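Acetyl-CoA acetyltransferase (Elizabethkingia anophelis NUHP1, PDB 6BN2) probably catalyses the thiolase condensation of two acetyl-CoA molecules to acetoacetyl-CoA, and the reverse cleavage, as a homotetrameric acetyl-CoA acetyltransferase. Local coordinates at residues A[63-68]-A[148-153]; A[157-162]-A[291-296]. All blocks are in the same frame, centred on the assembly; numbering follows the deposited sequence. Where two conformers were deposited one is given.

Interaction 1 and interaction 2 follow each other in series along the chain: the helix 149-155, which meets the loop 63-68, leads into the turn 157-162, which meets residues 291-296. Their centres lie about 17 Å apart. Interaction 1 stays within the N-terminal part of the thiolase, joining the loop after strand 59-62 to that helix; interaction 2 reaches from the N-terminal part to the C-terminal one, ending on the loop between strand 281-290 and helix 300-311. Strands 59-62 and 281-290 belong to the same mixed sheet. Both contacts also touch the second subunit, so this stretch of chain links the two parts of the thiolase beside a subunit interface.

Interaction 1: residues A[63-68]-A[148-153]; sequences NVLQAG and DGLLKD
Leu65 reaches from the loop 63-68 to the first turn of helix 149-155, and its isobutyl group carries the contact. From CB, which points toward the helix, the chain runs to CG, anti to the carbonyl carbon (chi1 -60°), and there splits into two methyls with different partners. CD1 meets Leu150 CD2 at 3.5 Å, tighter than usual for two carbons, the two side chains crossing at about a right angle. CD2 takes the other branch, 3.6 Å from Asp153 CB and 4.0 Å from Gly149 O. Leu65 thus spans one turn of the helix, whose Asp153 N bonds to Gly149 O. At the start of that helix Asp148 is the N-cap, its OD1 accepting from Leu150 N at 2.9 Å. The carboxylate of Asp153 is engaged elsewhere: OD2 accepts from Tyr132 OH and from Gly68 N of the second subunit, OD1 from Gly70 N of that subunit. On the loop side, Glu124 accepts from the backbone N of both Val64 and Leu65. The result is a buried apolar loop-to-helix contact within the thiolase N-terminal domain, next to the subunit interface, with the Leu65 side chain about 10 Å from that of His356, a predicted proton acceptor.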
ATOM      1  N   ASN A  63       0.757   4.626   4.815  1.00 10.42           N
ATOM      2  CA  ASN A  63       0.543   4.065   6.149  1.00 11.49           C
ATOM      3  C   ASN A  63       1.514   2.899   6.306  1.00 12.09           C
ATOM      4  O   ASN A  63       1.349   1.888   5.631  1.00 14.07           O
ATOM      5  CB  ASN A  63      -0.922   3.637   6.252  1.00 11.66           C
ATOM      6  CG  ASN A  63      -1.358   3.222   7.652  1.00 13.82           C
ATOM      7  OD1 ASN A  63      -0.704   3.474   8.684  1.00 18.77           O
ATOM      8  ND2 ASN A  63      -2.494   2.594   7.688  1.00 10.44           N
ATOM      9  N   VAL A  64       2.558   3.053   7.126  1.00 10.47           N
ATOM     10  CA  VAL A  64       3.633   2.063   7.134  1.00  9.73           C
ATOM     11  C   VAL A  64       3.302   0.903   8.062  1.00 11.96           C
ATOM     12  O   VAL A  64       3.664  -0.254   7.785  1.00 13.34           O
ATOM     13  CB  VAL A  64       4.953   2.723   7.541  1.00 10.36           C
ATOM     14  CG1 VAL A  64       6.068   1.670   7.610  1.00 12.76           C
ATOM     15  CG2 VAL A  64       5.299   3.813   6.529  1.00 11.94           C
ATOM     16  N   LEU A  65       2.629   1.188   9.177  1.00 11.25           N
ATOM     17  CA  LEU A  65       2.468   0.230  10.274  1.00 12.53           C
ATOM     18  C   LEU A  65       0.972   0.002  10.462  1.00 10.39           C
ATOM     19  O   LEU A  65       0.310   0.651  11.277  1.00 14.35           O
ATOM     20  CB  LEU A  65       3.172   0.767  11.561  1.00 14.56           C
ATOM     21  CG  LEU A  65       4.667   0.978  11.300  1.00 15.36           C
ATOM     22  CD1 LEU A  65       5.304   1.815  12.394  1.00 19.54           C
ATOM     23  CD2 LEU A  65       5.409  -0.365  11.146  1.00 16.52           C
ATOM     24  N   GLN A  66       0.432  -0.910   9.654  1.00 11.44           N
ATOM     25  CA  GLN A  66      -1.012  -1.094   9.537  1.00 12.09           C
ATOM     26  C   GLN A  66      -1.575  -2.076  10.558  1.00 13.35           C
ATOM     27  O   GLN A  66      -2.798  -2.223  10.638  1.00 13.38           O
ATOM     28  CB  GLN A  66      -1.344  -1.573   8.121  1.00 12.36           C
ATOM     29  CG  GLN A  66      -0.903  -0.530   7.066  1.00 12.77           C
ATOM     30  CD  GLN A  66      -0.965  -1.012   5.630  1.00 15.02           C
ATOM     31  OE1 GLN A  66      -1.485  -2.090   5.339  1.00 15.24           O
ATOM     32  NE2 GLN A  66      -0.426  -0.202   4.710  1.00 13.25           N
ATOM     33  N   ALA A  67      -0.720  -2.748  11.329  1.00 12.11           N
ATOM     34  CA  ALA A  67      -1.197  -3.825  12.187  1.00 14.01           C
ATOM     35  C   ALA A  67      -2.174  -3.303  13.227  1.00 13.40           C
ATOM     36  O   ALA A  67      -1.893  -2.328  13.942  1.00 14.67           O
ATOM     37  CB  ALA A  67      -0.023  -4.514  12.891  1.00 15.67           C
ATOM     38  N   GLY A  68      -3.314  -3.990  13.332  1.00 12.37           N
ATOM     39  CA  GLY A  68      -4.306  -3.684  14.334  1.00 12.84           C
ATOM     40  C   GLY A  68      -5.153  -2.470  14.044  1.00 13.30           C
ATOM     41  O   GLY A  68      -6.009  -2.129  14.874  1.00 15.15           O
ATOM     42  N   ASP A 148       8.309  -6.098  19.120  1.00 14.83           N
ATOM     43  CA  ASP A 148       7.750  -4.763  18.977  1.00 14.95           C
ATOM     44  C   ASP A 148       7.522  -4.456  17.496  1.00 16.14           C
ATOM     45  O   ASP A 148       8.476  -4.436  16.717  1.00 16.78           O
ATOM     46  CB  ASP A 148       8.731  -3.767  19.597  1.00 14.26           C
ATOM     47  CG  ASP A 148       8.163  -2.368  19.700  1.00 16.26           C
ATOM     48  OD1 ASP A 148       7.497  -1.917  18.742  1.00 18.03           O
ATOM     49  OD2 ASP A 148       8.375  -1.714  20.749  1.00 19.24           O
ATOM     50  N   GLY A 149       6.266  -4.205  17.101  1.00 18.72           N
ATOM     51  CA  GLY A 149       5.981  -3.985  15.686  1.00 17.63           C
ATOM     52  C   GLY A 149       6.670  -2.760  15.113  1.00 16.87           C
ATOM     53  O   GLY A 149       7.014  -2.733  13.923  1.00 17.10           O
ATOM     54  N   LEU A 150       6.866  -1.732  15.940  1.00 17.29           N
ATOM     55  CA  LEU A 150       7.593  -0.543  15.500  1.00 16.73           C
ATOM     56  C   LEU A 150       9.011  -0.897  15.101  1.00 18.16           C
ATOM     57  O   LEU A 150       9.499  -0.490  14.037  1.00 17.74           O
ATOM     58  CB  LEU A 150       7.637   0.496  16.625  1.00 21.04           C
ATOM     59  CG  LEU A 150       6.512   1.486  16.844  1.00 32.61           C
ATOM     60  CD1 LEU A 150       6.818   2.317  18.079  1.00 28.65           C
ATOM     61  CD2 LEU A 150       6.400   2.360  15.644  1.00 31.23           C
ATOM     62  N   LEU A 151       9.701  -1.640  15.965  1.00 16.81           N
ATOM     63  CA  LEU A 151      11.075  -2.012  15.666  1.00 18.43           C
ATOM     64  C   LEU A 151      11.139  -3.007  14.519  1.00 20.64           C
ATOM     65  O   LEU A 151      12.021  -2.903  13.661  1.00 22.29           O
ATOM     66  CB  LEU A 151      11.749  -2.607  16.899  1.00 18.29           C
ATOM     67  CG  LEU A 151      11.919  -1.673  18.083  1.00 23.23           C
ATOM     68  CD1 LEU A 151      12.510  -2.438  19.252  1.00 26.25           C
ATOM     69  CD2 LEU A 151      12.817  -0.513  17.667  1.00 26.15           C
ATOM     70  N   LYS A 152      10.211  -3.977  14.488  1.00 16.38           N
ATOM     71  CA  LYS A 152      10.307  -5.066  13.518  0.52 17.03           C
ATOM     72  C   LYS A 152       9.959  -4.599  12.110  1.00 18.79           C
ATOM     73  O   LYS A 152      10.664  -4.923  11.147  1.00 20.19           O
ATOM     74  CB  LYS A 152       9.398  -6.225  13.934  0.52 16.81           C
ATOM     75  CG  LYS A 152       9.258  -7.327  12.874  0.52 20.60           C
ATOM     76  CD  LYS A 152      10.537  -8.132  12.701  0.52 22.32           C
ATOM     77  CE  LYS A 152      10.357  -9.233  11.651  0.52 20.60           C
ATOM     78  NZ  LYS A 152      11.649  -9.911  11.298  0.52 20.78           N
ATOM     79  N   ASP A 153       8.863  -3.861  11.959  1.00 15.18           N
ATOM     80  CA  ASP A 153       8.410  -3.478  10.629  1.00 14.76           C
ATOM     81  C   ASP A 153       8.817  -2.059  10.256  1.00 14.43           C
ATOM     82  O   ASP A 153       8.892  -1.733   9.065  1.00 17.17           O
ATOM     83  CB  ASP A 153       6.881  -3.612  10.527  1.00 14.94           C
ATOM     84  CG  ASP A 153       6.396  -5.065  10.632  1.00 15.67           C
ATOM     85  OD1 ASP A 153       7.198  -6.006  10.410  1.00 15.43           O
ATOM     86  OD2 ASP A 153       5.189  -5.261  10.918  1.00 15.68           O
TER

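Interaction 2: residues A[157-162]-A[291-296]; sequences DVYSKQ and QAPEWF
Pro293 presents its pyrrolidine ring to two side chains of the turn 157-162, Asp157 and Tyr159, the first residue of that turn carrying an Asx motif. The proline starts a short 3-10 segment, 293-296, in which Phe296 N bonds to Pro293 O. Tyr159 and Pro293 are set at about a right angle: Tyr159 CD2 lies 3.7 Å from Pro293 CG, with CE2 next along the same side of the phenol. Tyr159 lies at the exposed margin of the contact, and one face of its ring is taken by Val158 CB, 3.8 Å above the plane over the centre. Asp157 approaches the proline obliquely. Its first torsion (chi1 177°) holds the carboxylate away from its own N and lays OD1 3.6 Å from Pro293 CB. The two carboxylate oxygens divide the work. OD2 is gripped twice by Ser160, by its backbone N from above the carboxylate plane and by its OG on the anti lone pair, each at 2.9 Å, which should fix the rotation of the group. Ser160 OG in turn accepts from Gln162 N, an ST turn. Around the contact, Met164 packs on both Asp157 and Phe296, while Gln76 and Leu79 of the second subunit pack on Tyr159 and Pro293 respectively. The contact thus ties the N-terminal part of the thiolase to the C-terminal one at the subunit interface. No direct hydrogen bond joins the segments; a single water bridges them, donating to Asp157 OD1 at 2.8 Å and to Pro293 O at 3.0 Å.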
ATOM      1  N   ASP A 157      16.469  -2.568   9.694  1.00 17.79           N
ATOM      2  CA  ASP A 157      16.814  -3.013   8.347  1.00 16.48           C
ATOM      3  C   ASP A 157      16.770  -4.536   8.275  1.00 17.74           C
ATOM      4  O   ASP A 157      17.369  -5.227   9.108  1.00 18.20           O
ATOM      5  CB  ASP A 157      18.202  -2.494   7.966  1.00 17.12           C
ATOM      6  CG  ASP A 157      18.639  -2.978   6.599  1.00 20.79           C
ATOM      7  OD1 ASP A 157      17.965  -2.636   5.600  1.00 19.94           O
ATOM      8  OD2 ASP A 157      19.652  -3.700   6.526  1.00 23.15           O
ATOM      9  N   VAL A 158      16.061  -5.066   7.268  1.00 17.17           N
ATOM     10  CA  VAL A 158      15.885  -6.516   7.161  1.00 17.88           C
ATOM     11  C   VAL A 158      17.223  -7.224   6.995  1.00 20.05           C
ATOM     12  O   VAL A 158      17.484  -8.258   7.629  1.00 21.64           O
ATOM     13  CB  VAL A 158      14.945  -6.857   5.993  1.00 17.81           C
ATOM     14  CG1 VAL A 158      14.940  -8.379   5.763  1.00 18.81           C
ATOM     15  CG2 VAL A 158      13.527  -6.343   6.267  1.00 16.77           C
ATOM     16  N   TYR A 159      18.094  -6.684   6.139  1.00 19.73           N
ATOM     17  CA  TYR A 159      19.242  -7.449   5.658  1.00 21.37           C
ATOM     18  C   TYR A 159      20.361  -7.468   6.691  1.00 22.08           C
ATOM     19  O   TYR A 159      21.026  -8.499   6.871  1.00 25.00           O
ATOM     20  CB  TYR A 159      19.673  -6.866   4.300  1.00 22.15           C
ATOM     21  CG  TYR A 159      18.406  -6.638   3.504  1.00 21.08           C
ATOM     22  CD1 TYR A 159      17.727  -7.710   2.927  1.00 23.91           C
ATOM     23  CD2 TYR A 159      17.819  -5.379   3.445  1.00 21.77           C
ATOM     24  CE1 TYR A 159      16.511  -7.530   2.268  1.00 21.46           C
ATOM     25  CE2 TYR A 159      16.600  -5.185   2.786  1.00 19.39           C
ATOM     26  CZ  TYR A 159      15.961  -6.270   2.205  1.00 20.13           C
ATOM     27  OH  TYR A 159      14.761  -6.090   1.578  1.00 20.98           O
ATOM     28  N   SER A 160      20.548  -6.357   7.404  1.00 21.32           N
ATOM     29  CA  SER A 160      21.562  -6.282   8.452  1.00 24.48           C
ATOM     30  C   SER A 160      21.018  -6.606   9.835  1.00 25.19           C
ATOM     31  O   SER A 160      21.811  -6.873  10.743  1.00 25.65           O
ATOM     32  CB  SER A 160      22.173  -4.885   8.485  1.00 24.90           C
ATOM     33  OG  SER A 160      21.196  -3.952   8.915  1.00 23.55           O
ATOM     34  N   LYS A 161      19.696  -6.573  10.014  1.00 22.64           N
ATOM     35  CA  LYS A 161      19.038  -6.712  11.312  1.00 22.32           C
ATOM     36  C   LYS A 161      19.446  -5.603  12.279  1.00 26.64           C
ATOM     37  O   LYS A 161      19.338  -5.763  13.499  1.00 31.56           O
ATOM     38  CB  LYS A 161      19.296  -8.096  11.928  1.00 26.56           C
ATOM     39  CG  LYS A 161      18.522  -9.208  11.217  1.00 34.47           C
ATOM     40  CD  LYS A 161      17.029  -8.854  11.172  1.00 44.74           C
ATOM     41  CE  LYS A 161      16.162  -9.979  10.602  1.00 51.18           C
ATOM     42  NZ  LYS A 161      16.005  -9.885   9.124  1.00 43.36           N
ATOM     43  N   GLN A 162      19.892  -4.472  11.754  1.00 24.60           N
ATOM     44  CA  GLN A 162      20.279  -3.337  12.576  1.00 22.85           C
ATOM     45  C   GLN A 162      19.265  -2.208  12.438  1.00 20.42           C
ATOM     46  O   GLN A 162      18.540  -2.108  11.451  1.00 23.24           O
ATOM     47  CB  GLN A 162      21.672  -2.850  12.197  1.00 25.02           C
ATOM     48  CG  GLN A 162      22.726  -3.905  12.473  1.00 27.45           C
ATOM     49  CD  GLN A 162      24.116  -3.365  12.327  1.00 40.02           C
ATOM     50  OE1 GLN A 162      24.410  -2.257  12.775  1.00 42.67           O
ATOM     51  NE2 GLN A 162      24.993  -4.144  11.693  1.00 43.26           N
ATOM     52  N   GLN A 291      19.090   2.622  -3.851  1.00 15.07           N
ATOM     53  CA  GLN A 291      20.429   2.052  -3.855  1.00 16.92           C
ATOM     54  C   GLN A 291      20.494   1.018  -2.733  1.00 17.68           C
ATOM     55  O   GLN A 291      19.464   0.539  -2.238  1.00 17.04           O
ATOM     56  CB  GLN A 291      21.483   3.168  -3.759  1.00 27.76           C
ATOM     57  CG  GLN A 291      21.097   4.218  -2.792  1.00 22.28           C
ATOM     58  CD  GLN A 291      21.931   5.508  -2.861  1.00 27.67           C
ATOM     59  OE1 GLN A 291      22.382   5.963  -3.920  1.00 29.01           O
ATOM     60  NE2 GLN A 291      22.123   6.100  -1.716  1.00 16.93           N
ATOM     61  N   ALA A 292      21.710   0.624  -2.355  1.00 17.08           N
ATOM     62  CA  ALA A 292      21.856  -0.422  -1.348  1.00 16.82           C
ATOM     63  C   ALA A 292      21.050  -0.065  -0.101  1.00 14.76           C
ATOM     64  O   ALA A 292      20.997   1.111   0.278  1.00 17.46           O
ATOM     65  CB  ALA A 292      23.327  -0.605  -0.972  1.00 19.42           C
ATOM     66  N   PRO A 293      20.399  -1.039   0.545  1.00 16.46           N
ATOM     67  CA  PRO A 293      19.569  -0.723   1.719  1.00 15.78           C
ATOM     68  C   PRO A 293      20.293   0.084   2.781  1.00 17.08           C
ATOM     69  O   PRO A 293      19.693   1.002   3.357  1.00 18.35           O
ATOM     70  CB  PRO A 293      19.173  -2.114   2.238  1.00 18.93           C
ATOM     71  CG  PRO A 293      19.061  -2.945   0.950  1.00 20.46           C
ATOM     72  CD  PRO A 293      20.160  -2.406   0.035  1.00 19.08           C
ATOM     73  N   GLU A 294      21.568  -0.225   3.042  1.00 18.13           N
ATOM     74  CA  GLU A 294      22.302   0.511   4.059  1.00 20.70           C
ATOM     75  C   GLU A 294      22.596   1.940   3.631  1.00 22.69           C
ATOM     76  O   GLU A 294      23.016   2.746   4.472  1.00 23.23           O
ATOM     77  CB  GLU A 294      23.605  -0.216   4.405  1.00 21.81           C
ATOM     78  CG  GLU A 294      24.623  -0.249   3.277  1.00 23.70           C
ATOM     79  CD  GLU A 294      24.526  -1.491   2.395  1.00 35.27           C
ATOM     80  OE1 GLU A 294      23.421  -2.072   2.219  1.00 30.14           O
ATOM     81  OE2 GLU A 294      25.585  -1.892   1.865  1.00 44.64           O
ATOM     82  N   TRP A 295      22.363   2.289   2.364  1.00 16.91           N
ATOM     83  CA  TRP A 295      22.563   3.661   1.906  1.00 18.91           C
ATOM     84  C   TRP A 295      21.254   4.379   1.605  1.00 17.90           C
ATOM     85  O   TRP A 295      21.210   5.282   0.768  1.00 16.54           O
ATOM     86  CB  TRP A 295      23.497   3.679   0.696  1.00 18.15           C
ATOM     87  CG  TRP A 295      24.891   3.438   1.172  1.00 21.03           C
ATOM     88  CD1 TRP A 295      25.654   2.310   0.994  1.00 25.56           C
ATOM     89  CD2 TRP A 295      25.653   4.311   2.013  1.00 21.55           C
ATOM     90  NE1 TRP A 295      26.863   2.460   1.642  1.00 26.36           N
ATOM     91  CE2 TRP A 295      26.881   3.678   2.272  1.00 27.25           C
ATOM     92  CE3 TRP A 295      25.418   5.585   2.550  1.00 23.30           C
ATOM     93  CZ2 TRP A 295      27.875   4.272   3.051  1.00 29.61           C
ATOM     94  CZ3 TRP A 295      26.398   6.170   3.321  1.00 26.74           C
ATOM     95  CH2 TRP A 295      27.611   5.513   3.564  1.00 28.34           C
ATOM     96  N   PHE A 296      20.164   3.994   2.283  1.00 16.56           N
ATOM     97  CA  PHE A 296      18.928   4.749   2.122  1.00 15.62           C
ATOM     98  C   PHE A 296      19.140   6.216   2.486  1.00 15.79           C
ATOM     99  O   PHE A 296      18.464   7.094   1.945  1.00 16.07           O
ATOM    100  CB  PHE A 296      17.802   4.142   2.980  1.00 18.09           C
ATOM    101  CG  PHE A 296      17.909   4.460   4.463  1.00 16.30           C
ATOM    102  CD1 PHE A 296      17.415   5.658   4.977  1.00 21.87           C
ATOM    103  CD2 PHE A 296      18.475   3.545   5.332  1.00 18.56           C
ATOM    104  CE1 PHE A 296      17.528   5.953   6.326  1.00 20.81           C
ATOM    105  CE2 PHE A 296      18.580   3.828   6.679  1.00 21.95           C
ATOM    106  CZ  PHE A 296      18.109   5.033   7.178  1.00 21.73           C
TER
HETATM  107  O   HOH W   1      17.220  -0.042   4.734  1.00 19.52           O